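Local coordinates for protein FAD-dependent pyridine nucleotide-disulphide oxidoreductase (Desulfovibrio vulgaris, PDB 3IWA) that probably uses FAD to pass electrons from a reduced pyridine nucleotide to a disulphide or related acceptor, at residues 269-272 / 273-277; 282-286 / 287-291; 298-301 / 302-305. One frame throughout, in Å; residues are numbered along the deposited sequence.

Interaction 1 (269-272 / 273-277); sequences ELDP and RGAII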
ATOM      1  N   GLU A 269       7.522 -26.582  23.810  1.00 44.71           N
ATOM      2  CA  GLU A 269       8.205 -26.807  22.537  1.00 45.74           C
ATOM      3  C   GLU A 269       8.829 -25.505  22.031  1.00 45.08           C
ATOM      4  O   GLU A 269       8.170 -24.458  21.927  1.00 43.97           O
ATOM      5  CB  GLU A 269       7.245 -27.442  21.484  1.00 46.58           C
ATOM      6  CG  GLU A 269       7.016 -28.969  21.634  1.00 50.83           C
ATOM      7  CD  GLU A 269       8.304 -29.790  21.513  1.00 57.83           C
ATOM      8  OE1 GLU A 269       9.094 -29.537  20.562  1.00 64.41           O
ATOM      9  OE2 GLU A 269       8.533 -30.687  22.362  1.00 62.41           O
ATOM     10  N   LEU A 270      10.125 -25.594  21.787  1.00 44.78           N
ATOM     11  CA  LEU A 270      10.959 -24.483  21.408  1.00 44.93           C
ATOM     12  C   LEU A 270      11.677 -24.918  20.139  1.00 45.08           C
ATOM     13  O   LEU A 270      11.876 -26.109  19.933  1.00 44.28           O
ATOM     14  CB  LEU A 270      12.008 -24.176  22.476  1.00 44.95           C
ATOM     15  CG  LEU A 270      11.586 -23.781  23.882  1.00 45.69           C
ATOM     16  CD1 LEU A 270      12.811 -23.241  24.655  1.00 44.05           C
ATOM     17  CD2 LEU A 270      10.433 -22.764  23.899  1.00 46.80           C
ATOM     18  N   ASP A 271      12.033 -23.957  19.288  1.00 45.38           N
ATOM     19  CA  ASP A 271      12.830 -24.235  18.094  1.00 46.47           C
ATOM     20  C   ASP A 271      14.320 -24.238  18.463  1.00 47.71           C
ATOM     21  O   ASP A 271      14.668 -23.905  19.602  1.00 48.07           O
ATOM     22  CB  ASP A 271      12.450 -23.263  16.939  1.00 46.47           C
ATOM     23  CG  ASP A 271      13.136 -21.907  17.002  1.00 45.75           C
ATOM     24  OD1 ASP A 271      13.884 -21.593  17.955  1.00 45.92           O
ATOM     25  OD2 ASP A 271      12.905 -21.124  16.054  1.00 49.01           O
ATOM     26  N   PRO A 272      15.209 -24.649  17.533  1.00 49.54           N
ATOM     27  CA  PRO A 272      16.675 -24.713  17.767  1.00 50.25           C
ATOM     28  C   PRO A 272      17.317 -23.428  18.260  1.00 50.92           C
ATOM     29  O   PRO A 272      18.364 -23.458  18.906  1.00 51.57           O
ATOM     30  CB  PRO A 272      17.225 -25.007  16.373  1.00 50.69           C
ATOM     31  CG  PRO A 272      16.176 -25.864  15.757  1.00 50.53           C
ATOM     32  CD  PRO A 272      14.843 -25.320  16.269  1.00 49.80           C
ATOM     33  N   ARG A 273      16.698 -22.315  17.908  1.00 51.05           N
ATOM     34  CA  ARG A 273      17.101 -20.969  18.312  1.00 51.54           C
ATOM     35  C   ARG A 273      16.614 -20.638  19.759  1.00 49.83           C
ATOM     36  O   ARG A 273      17.035 -19.649  20.358  1.00 48.73           O
ATOM     37  CB  ARG A 273      16.483 -20.014  17.272  1.00 52.67           C
ATOM     38  CG  ARG A 273      17.017 -18.588  17.160  1.00 58.16           C
ATOM     39  CD  ARG A 273      15.931 -17.609  16.555  1.00 63.74           C
ATOM     40  NE  ARG A 273      15.541 -17.914  15.161  1.00 68.17           N
ATOM     41  CZ  ARG A 273      16.042 -17.325  14.060  1.00 70.39           C
ATOM     42  NH1 ARG A 273      15.593 -17.685  12.857  1.00 70.90           N
ATOM     43  NH2 ARG A 273      16.986 -16.381  14.140  1.00 71.06           N
ATOM     44  N   GLY A 274      15.728 -21.485  20.301  1.00 48.29           N
ATOM     45  CA  GLY A 274      15.053 -21.246  21.594  1.00 46.47           C
ATOM     46  C   GLY A 274      13.733 -20.476  21.507  1.00 44.77           C
ATOM     47  O   GLY A 274      13.174 -20.090  22.532  1.00 43.84           O
ATOM     48  N   ALA A 275      13.241 -20.222  20.291  1.00 42.92           N
ATOM     49  CA  ALA A 275      12.002 -19.456  20.125  1.00 41.50           C
ATOM     50  C   ALA A 275      10.838 -20.380  20.433  1.00 40.44           C
ATOM     51  O   ALA A 275      10.832 -21.521  20.004  1.00 40.31           O
ATOM     52  CB  ALA A 275      11.880 -18.868  18.709  1.00 41.14           C
ATOM     53  N   ILE A 276       9.876 -19.892  21.211  1.00 39.65           N
ATOM     54  CA  ILE A 276       8.666 -20.654  21.541  1.00 38.36           C
ATOM     55  C   ILE A 276       7.825 -20.880  20.271  1.00 38.79           C
ATOM     56  O   ILE A 276       7.560 -19.939  19.512  1.00 37.52           O
ATOM     57  CB  ILE A 276       7.840 -19.914  22.579  1.00 38.16           C
ATOM     58  CG1 ILE A 276       8.589 -19.822  23.919  1.00 37.20           C
ATOM     59  CG2 ILE A 276       6.501 -20.565  22.765  1.00 36.88           C
ATOM     60  CD1 ILE A 276       7.932 -18.898  24.908  1.00 32.61           C
ATOM     61  N   ILE A 277       7.437 -22.131  20.035  1.00 38.64           N
ATOM     62  CA  ILE A 277       6.686 -22.491  18.859  1.00 39.03           C
ATOM     63  C   ILE A 277       5.224 -22.323  19.194  1.00 38.94           C
ATOM     64  O   ILE A 277       4.741 -22.898  20.157  1.00 38.99           O
ATOM     65  CB  ILE A 277       6.990 -23.926  18.413  1.00 39.75           C
ATOM     66  CG1 ILE A 277       8.438 -24.045  17.930  1.00 40.60           C
ATOM     67  CG2 ILE A 277       6.008 -24.412  17.298  1.00 40.08           C
ATOM     68  CD1 ILE A 277       8.835 -25.505  17.637  1.00 42.61           C
TER
HETATM   69  O   HOH W   1       5.458 -24.304  22.175  1.00 41.28           O
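Asp271 folds its carboxylate back over the turn that follows it, and one oxygen, OD1, does most of the holding. The amide of Ala275 points at it, with Ala275 N 2.8 Å from Asp271 OD1, and comes from above the carboxylate plane, about 51° out of it. Arg273 N lies at a similar distance from OD1, but its N-H is badly aimed and the bond is weak. With chi1 at 83°, CG sits between the backbone N and the carbonyl carbon, which swings the carboxylate over the 273-275 backbone. The main chain closes the same loop: Gly274 N donates to Asp271 O at 2.7 Å, making a type I turn from Asp271 to Gly274. Gly274, at a phi of 90°, takes the bulge position of a type I turn with a G1 beta bulge, and Asp271 N donates to Ala275 O beyond it at 2.8 Å.

Arg273 runs out from the turn, bent at chi3. The edge of its guanidinium faces Asp271 OD2, yet NE stays 4.2 Å from that oxygen, beyond a salt bridge, though the opposite charges may still attract weakly. On the other flank Leu270 CD2 presses against Ile276 CG1 at 3.5 Å, a tight contact, while CD1 reaches over Gly274 O. Ile277 N then bonds almost straight to Glu269 O at 3.1 Å, and one water donates to both Glu269 O and Ile277 O. Ile277 lays CG1 and CD1 along the Leu270-Asp271 backbone.

The result is a short hairpin-like turn, its arms bridged once, at Leu270 and Ile276, lying between helix 261-266 and strand 296-299. Leu270 rests on Ala263 and Arg264 of the helix, whereas Asp271, Ala275 and Ile277 touch Thr297 of the strand; Ile276 is bonded through its backbone to Cys295 and Thr297.

Interaction 2 (282-286 / 287-291); sequences MRTSD and PDIFA
Arg283 lies beside Phe290 and points the same way, its chain extended from CG to NE. CB leaves the backbone heading away from the returning strand, but chi1 of -70° sets CG anti to the carbonyl carbon and brings it to 3.5 Å from Phe290 CE2. CD passes Pro287 O, and NE donates to that oxygen at 3.1 Å, on a carbonyl lone pair and only 3° out of the guanidinium plane. CZ and NH1 end near Phe290 CZ; ring atoms lie over one guanidinium face, offset toward its rim, with the planes tilted 47° apart.

Inside the loop, Ile289 O takes two donors from Thr284: N at 2.9 Å, and OG1 at 2.8 Å from above the carbonyl plane. The same OG1 accepts from Asp286 N, an ST turn. Asp286 OD1 uses its anti lone pair for Asp288 N at 3.0 Å, while its OD2 pairs with Arg94; Asp288 itself pairs with Lys116. Ala291 N donates to Met282 O at 3.1 Å, beyond the single bridge of Arg283 with Phe290.

A type I turn, Asp286 to Ile289, thus leads into outer strand 289-291 of a parallel sheet consistent with the family's FAD domain, in sequence resembling its second FAD-binding motif.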
ATOM      1  N   MET A 282      -1.781 -18.320  18.433  1.00 35.34           N
ATOM      2  CA  MET A 282      -0.714 -17.924  19.354  1.00 35.29           C
ATOM      3  C   MET A 282      -0.579 -18.825  20.588  1.00 36.47           C
ATOM      4  O   MET A 282       0.045 -18.440  21.576  1.00 37.84           O
ATOM      5  CB  MET A 282      -0.793 -16.431  19.712  1.00 34.25           C
ATOM      6  CG  MET A 282      -0.802 -15.463  18.483  1.00 32.69           C
ATOM      7  SD  MET A 282       0.502 -15.617  17.232  1.00 20.25           S
ATOM      8  CE  MET A 282       1.907 -15.123  18.232  1.00 32.50           C
ATOM      9  N   ARG A 283      -1.096 -20.049  20.497  1.00 37.32           N
ATOM     10  CA  ARG A 283      -0.964 -21.068  21.531  1.00 38.71           C
ATOM     11  C   ARG A 283       0.336 -21.825  21.423  1.00 39.05           C
ATOM     12  O   ARG A 283       0.673 -22.297  20.354  1.00 39.01           O
ATOM     13  CB  ARG A 283      -2.075 -22.125  21.418  1.00 39.55           C
ATOM     14  CG  ARG A 283      -3.467 -21.640  21.783  1.00 41.32           C
ATOM     15  CD  ARG A 283      -4.452 -22.798  21.965  1.00 44.38           C
ATOM     16  NE  ARG A 283      -5.622 -22.320  22.695  1.00 46.42           N
ATOM     17  CZ  ARG A 283      -6.706 -21.792  22.126  1.00 48.65           C
ATOM     18  NH1 ARG A 283      -7.697 -21.335  22.891  1.00 46.93           N
ATOM     19  NH2 ARG A 283      -6.792 -21.703  20.802  1.00 48.96           N
ATOM     20  N   THR A 284       1.019 -22.005  22.552  1.00 39.55           N
ATOM     21  CA  THR A 284       2.222 -22.848  22.620  1.00 40.03           C
ATOM     22  C   THR A 284       1.849 -24.338  22.555  1.00 40.87           C
ATOM     23  O   THR A 284       0.731 -24.687  22.283  1.00 41.82           O
ATOM     24  CB  THR A 284       2.994 -22.582  23.927  1.00 39.92           C
ATOM     25  OG1 THR A 284       2.225 -23.029  25.041  1.00 37.54           O
ATOM     26  CG2 THR A 284       3.257 -21.111  24.112  1.00 39.40           C
ATOM     27  N   SER A 285       2.786 -25.229  22.780  1.00 42.89           N
ATOM     28  CA  SER A 285       2.451 -26.668  22.899  1.00 44.20           C
ATOM     29  C   SER A 285       1.502 -26.999  24.068  1.00 44.77           C
ATOM     30  O   SER A 285       0.905 -28.074  24.097  1.00 45.68           O
ATOM     31  CB  SER A 285       3.719 -27.510  22.975  1.00 43.79           C
ATOM     32  OG  SER A 285       4.627 -26.990  23.910  1.00 45.71           O
ATOM     33  N   ASP A 286       1.344 -26.065  25.004  1.00 45.63           N
ATOM     34  CA  ASP A 286       0.336 -26.173  26.073  1.00 46.37           C
ATOM     35  C   ASP A 286      -0.836 -25.269  25.730  1.00 46.69           C
ATOM     36  O   ASP A 286      -0.658 -24.052  25.698  1.00 46.53           O
ATOM     37  CB  ASP A 286       0.923 -25.744  27.412  1.00 46.38           C
ATOM     38  CG  ASP A 286      -0.013 -26.027  28.594  1.00 48.06           C
ATOM     39  OD1 ASP A 286      -1.209 -25.698  28.554  1.00 51.51           O
ATOM     40  OD2 ASP A 286       0.465 -26.549  29.610  1.00 49.65           O
ATOM     41  N   PRO A 287      -2.044 -25.856  25.518  1.00 47.19           N
ATOM     42  CA  PRO A 287      -3.166 -25.083  24.978  1.00 46.84           C
ATOM     43  C   PRO A 287      -3.701 -23.993  25.902  1.00 46.01           C
ATOM     44  O   PRO A 287      -4.446 -23.141  25.451  1.00 46.13           O
ATOM     45  CB  PRO A 287      -4.244 -26.150  24.672  1.00 47.76           C
ATOM     46  CG  PRO A 287      -3.852 -27.365  25.419  1.00 47.91           C
ATOM     47  CD  PRO A 287      -2.349 -27.301  25.584  1.00 47.29           C
ATOM     48  N   ASP A 288      -3.286 -23.990  27.159  1.00 44.84           N
ATOM     49  CA  ASP A 288      -3.666 -22.919  28.097  1.00 44.27           C
ATOM     50  C   ASP A 288      -2.598 -21.823  28.204  1.00 42.16           C
ATOM     51  O   ASP A 288      -2.749 -20.851  28.939  1.00 40.90           O
ATOM     52  CB  ASP A 288      -3.977 -23.529  29.487  1.00 45.35           C
ATOM     53  CG  ASP A 288      -5.205 -24.493  29.455  1.00 47.29           C
ATOM     54  OD1 ASP A 288      -6.199 -24.178  28.759  1.00 47.60           O
ATOM     55  OD2 ASP A 288      -5.163 -25.557  30.112  1.00 50.59           O
ATOM     56  N   ILE A 289      -1.526 -21.976  27.441  1.00 40.82           N
ATOM     57  CA  ILE A 289      -0.437 -21.018  27.482  1.00 39.44           C
ATOM     58  C   ILE A 289      -0.191 -20.417  26.108  1.00 38.41           C
ATOM     59  O   ILE A 289       0.103 -21.140  25.167  1.00 37.48           O
ATOM     60  CB  ILE A 289       0.850 -21.665  27.975  1.00 39.48           C
ATOM     61  CG1 ILE A 289       0.614 -22.293  29.379  1.00 39.52           C
ATOM     62  CG2 ILE A 289       1.951 -20.622  28.003  1.00 36.53           C
ATOM     63  CD1 ILE A 289       1.836 -22.967  29.976  1.00 37.58           C
ATOM     64  N   PHE A 290      -0.302 -19.089  26.037  1.00 37.42           N
ATOM     65  CA  PHE A 290      -0.069 -18.322  24.819  1.00 37.35           C
ATOM     66  C   PHE A 290       1.287 -17.643  24.953  1.00 36.59           C
ATOM     67  O   PHE A 290       1.748 -17.455  26.051  1.00 36.86           O
ATOM     68  CB  PHE A 290      -1.156 -17.237  24.604  1.00 37.57           C
ATOM     69  CG  PHE A 290      -2.576 -17.784  24.476  1.00 38.61           C
ATOM     70  CD1 PHE A 290      -3.361 -17.989  25.612  1.00 39.24           C
ATOM     71  CD2 PHE A 290      -3.116 -18.067  23.234  1.00 38.33           C
ATOM     72  CE1 PHE A 290      -4.648 -18.496  25.504  1.00 41.68           C
ATOM     73  CE2 PHE A 290      -4.400 -18.579  23.096  1.00 39.88           C
ATOM     74  CZ  PHE A 290      -5.181 -18.796  24.221  1.00 41.46           C
ATOM     75  N   ALA A 291       1.868 -17.248  23.814  1.00 35.73           N
ATOM     76  CA  ALA A 291       3.145 -16.572  23.713  1.00 35.19           C
ATOM     77  C   ALA A 291       3.119 -15.698  22.463  1.00 35.03           C
ATOM     78  O   ALA A 291       2.493 -16.043  21.475  1.00 34.24           O
ATOM     79  CB  ALA A 291       4.290 -17.596  23.620  1.00 34.29           C
TER

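Interaction 3 (298-301 / 302-305); sequences IPNL and VTGK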
ATOM      1  N   ILE A 298       7.139 -17.720  14.203  1.00 35.56           N
ATOM      2  CA  ILE A 298       5.919 -17.866  13.417  1.00 35.79           C
ATOM      3  C   ILE A 298       6.313 -18.049  11.941  1.00 35.74           C
ATOM      4  O   ILE A 298       7.412 -17.731  11.555  1.00 34.54           O
ATOM      5  CB  ILE A 298       5.047 -16.641  13.504  1.00 35.52           C
ATOM      6  CG1 ILE A 298       5.828 -15.414  13.039  1.00 35.52           C
ATOM      7  CG2 ILE A 298       4.558 -16.454  14.911  1.00 36.78           C
ATOM      8  CD1 ILE A 298       5.068 -14.147  13.138  1.00 36.42           C
ATOM      9  N   PRO A 299       5.400 -18.577  11.117  1.00 36.51           N
ATOM     10  CA  PRO A 299       5.732 -18.864   9.720  1.00 36.63           C
ATOM     11  C   PRO A 299       6.196 -17.632   8.955  1.00 36.86           C
ATOM     12  O   PRO A 299       5.582 -16.559   9.058  1.00 36.99           O
ATOM     13  CB  PRO A 299       4.407 -19.346   9.145  1.00 36.87           C
ATOM     14  CG  PRO A 299       3.623 -19.813  10.319  1.00 36.71           C
ATOM     15  CD  PRO A 299       3.990 -18.865  11.400  1.00 36.50           C
ATOM     16  N   ASN A 300       7.298 -17.760   8.236  1.00 36.43           N
ATOM     17  CA  ASN A 300       7.678 -16.722   7.319  1.00 36.62           C
ATOM     18  C   ASN A 300       6.737 -16.890   6.149  1.00 36.50           C
ATOM     19  O   ASN A 300       6.768 -17.930   5.521  1.00 37.41           O
ATOM     20  CB  ASN A 300       9.134 -16.902   6.881  1.00 37.08           C
ATOM     21  CG  ASN A 300       9.601 -15.815   5.929  1.00 35.27           C
ATOM     22  OD1 ASN A 300       9.036 -15.621   4.860  1.00 34.42           O
ATOM     23  ND2 ASN A 300      10.619 -15.112   6.317  1.00 31.19           N
ATOM     24  N   LEU A 301       5.889 -15.909   5.849  1.00 36.62           N
ATOM     25  CA  LEU A 301       4.920 -16.116   4.746  1.00 37.12           C
ATOM     26  C   LEU A 301       5.489 -16.058   3.303  1.00 37.39           C
ATOM     27  O   LEU A 301       4.757 -16.289   2.348  1.00 37.56           O
ATOM     28  CB  LEU A 301       3.703 -15.203   4.898  1.00 36.32           C
ATOM     29  CG  LEU A 301       2.970 -15.386   6.236  1.00 36.43           C
ATOM     30  CD1 LEU A 301       1.998 -14.247   6.423  1.00 36.02           C
ATOM     31  CD2 LEU A 301       2.243 -16.712   6.329  1.00 38.22           C
ATOM     32  N   VAL A 302       6.763 -15.728   3.137  1.00 38.26           N
ATOM     33  CA  VAL A 302       7.364 -15.722   1.803  1.00 38.43           C
ATOM     34  C   VAL A 302       8.031 -17.067   1.611  1.00 39.77           C
ATOM     35  O   VAL A 302       7.784 -17.734   0.604  1.00 40.23           O
ATOM     36  CB  VAL A 302       8.415 -14.640   1.594  1.00 38.13           C
ATOM     37  CG1 VAL A 302       9.190 -14.903   0.256  1.00 39.05           C
ATOM     38  CG2 VAL A 302       7.793 -13.245   1.598  1.00 35.36           C
ATOM     39  N   THR A 303       8.847 -17.477   2.579  1.00 40.30           N
ATOM     40  CA  THR A 303       9.597 -18.722   2.448  1.00 41.31           C
ATOM     41  C   THR A 303       8.802 -19.970   2.745  1.00 42.89           C
ATOM     42  O   THR A 303       9.202 -21.046   2.348  1.00 43.50           O
ATOM     43  CB  THR A 303      10.802 -18.780   3.385  1.00 41.10           C
ATOM     44  OG1 THR A 303      10.350 -18.794   4.741  1.00 39.26           O
ATOM     45  CG2 THR A 303      11.716 -17.614   3.158  1.00 40.21           C
ATOM     46  N   GLY A 304       7.698 -19.836   3.480  1.00 45.06           N
ATOM     47  CA  GLY A 304       6.898 -20.987   3.903  1.00 46.20           C
ATOM     48  C   GLY A 304       7.569 -21.768   5.025  1.00 47.28           C
ATOM     49  O   GLY A 304       7.155 -22.870   5.371  1.00 47.45           O
ATOM     50  N   LYS A 305       8.616 -21.193   5.585  1.00 48.07           N
ATOM     51  CA  LYS A 305       9.349 -21.823   6.650  1.00 49.43           C
ATOM     52  C   LYS A 305       9.180 -20.993   7.910  1.00 49.38           C
ATOM     53  O   LYS A 305       8.764 -19.833   7.865  1.00 49.39           O
ATOM     54  CB  LYS A 305      10.840 -21.945   6.296  1.00 49.76           C
ATOM     55  CG  LYS A 305      11.098 -22.932   5.147  1.00 53.29           C
ATOM     56  CD  LYS A 305      12.520 -23.546   5.203  1.00 57.31           C
ATOM     57  CE  LYS A 305      13.606 -22.472   5.043  1.00 59.63           C
ATOM     58  NZ  LYS A 305      14.989 -23.028   5.084  1.00 61.43           N
TER
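One amide oxygen, Asn300 OD1, accepts two consecutive backbone N-H groups of the turn ahead of it, from Val302 and Thr303. The two donors reach it differently. Val302 N, 2.9 Å from Asn300 OD1, lies in the carbonyl plane of the amide, whereas Thr303 N, also 2.9 Å from Asn300 OD1, stands above that plane, 46° out of it, although its own N-H points almost straight at the oxygen. Setting CG opposite the backbone N, chi1 of -179° carries the amide in toward the following residues, where OD1 can meet both N-H groups at once. That double grip fixes the rotation of the side chain and pins the start of the loop.

The pattern, with the oxygen of an asparagine side chain bonded to the backbone N two residues on, is that of an Asx turn, extended by the bonds of Thr303 N and Gly304 N into an Asx motif. Gly304 N donates to Asn300 O at 2.9 Å, and Asn300 N to Lys305 O at 2.6 Å, so that Asn300 holds the loop by its side chain and by both of its backbone polar atoms. Here strand 296-299 turns back toward strand 306-307, its antiparallel neighbour in a three-stranded mixed sheet; Ile298 continues that pairing with Gly307.

Thr303 crosses the Asn300 side chain at about a right angle. Its OG1 lies 3.1 Å from Asn300 CB and accepts the amide of Lys305, with Lys305 N 3.1 Å from Thr303 OG1, an ST turn following directly on the asparagine one. Gly304, the middle residue of the ST turn, has a positive phi of 74°, which lets the chain reverse toward Lys305. Around the loop, Leu301 packs on Val337 and Ala424, Asn300 touches Phe309, and Val302 O accepts a hydrogen bond from Arg398.

How the interactions relate
Along the chain the three contacts come in series, none nested in or crossing another. Interaction 1 closes the loop after helix 261-266 and leads into strand 276-277; interaction 2 closes the next one, bringing the chain into strand 289-291 at an outer position of the parallel sheet; interaction 3 turns strand 296-299 toward strand 306-307. The first two touch: Ser285 OG is probably hydrogen-bonded to Glu269 N, and Ile276 CG2 packs on Thr284 and Ala291. Interactions 1 and 3 do not touch, but their strands 276-277 and 296-299 are neighbours in the mixed sheet, which thereby joins both loops. Interactions 2 and 3 do not touch, though strand 296-299 follows strand 289-291 directly.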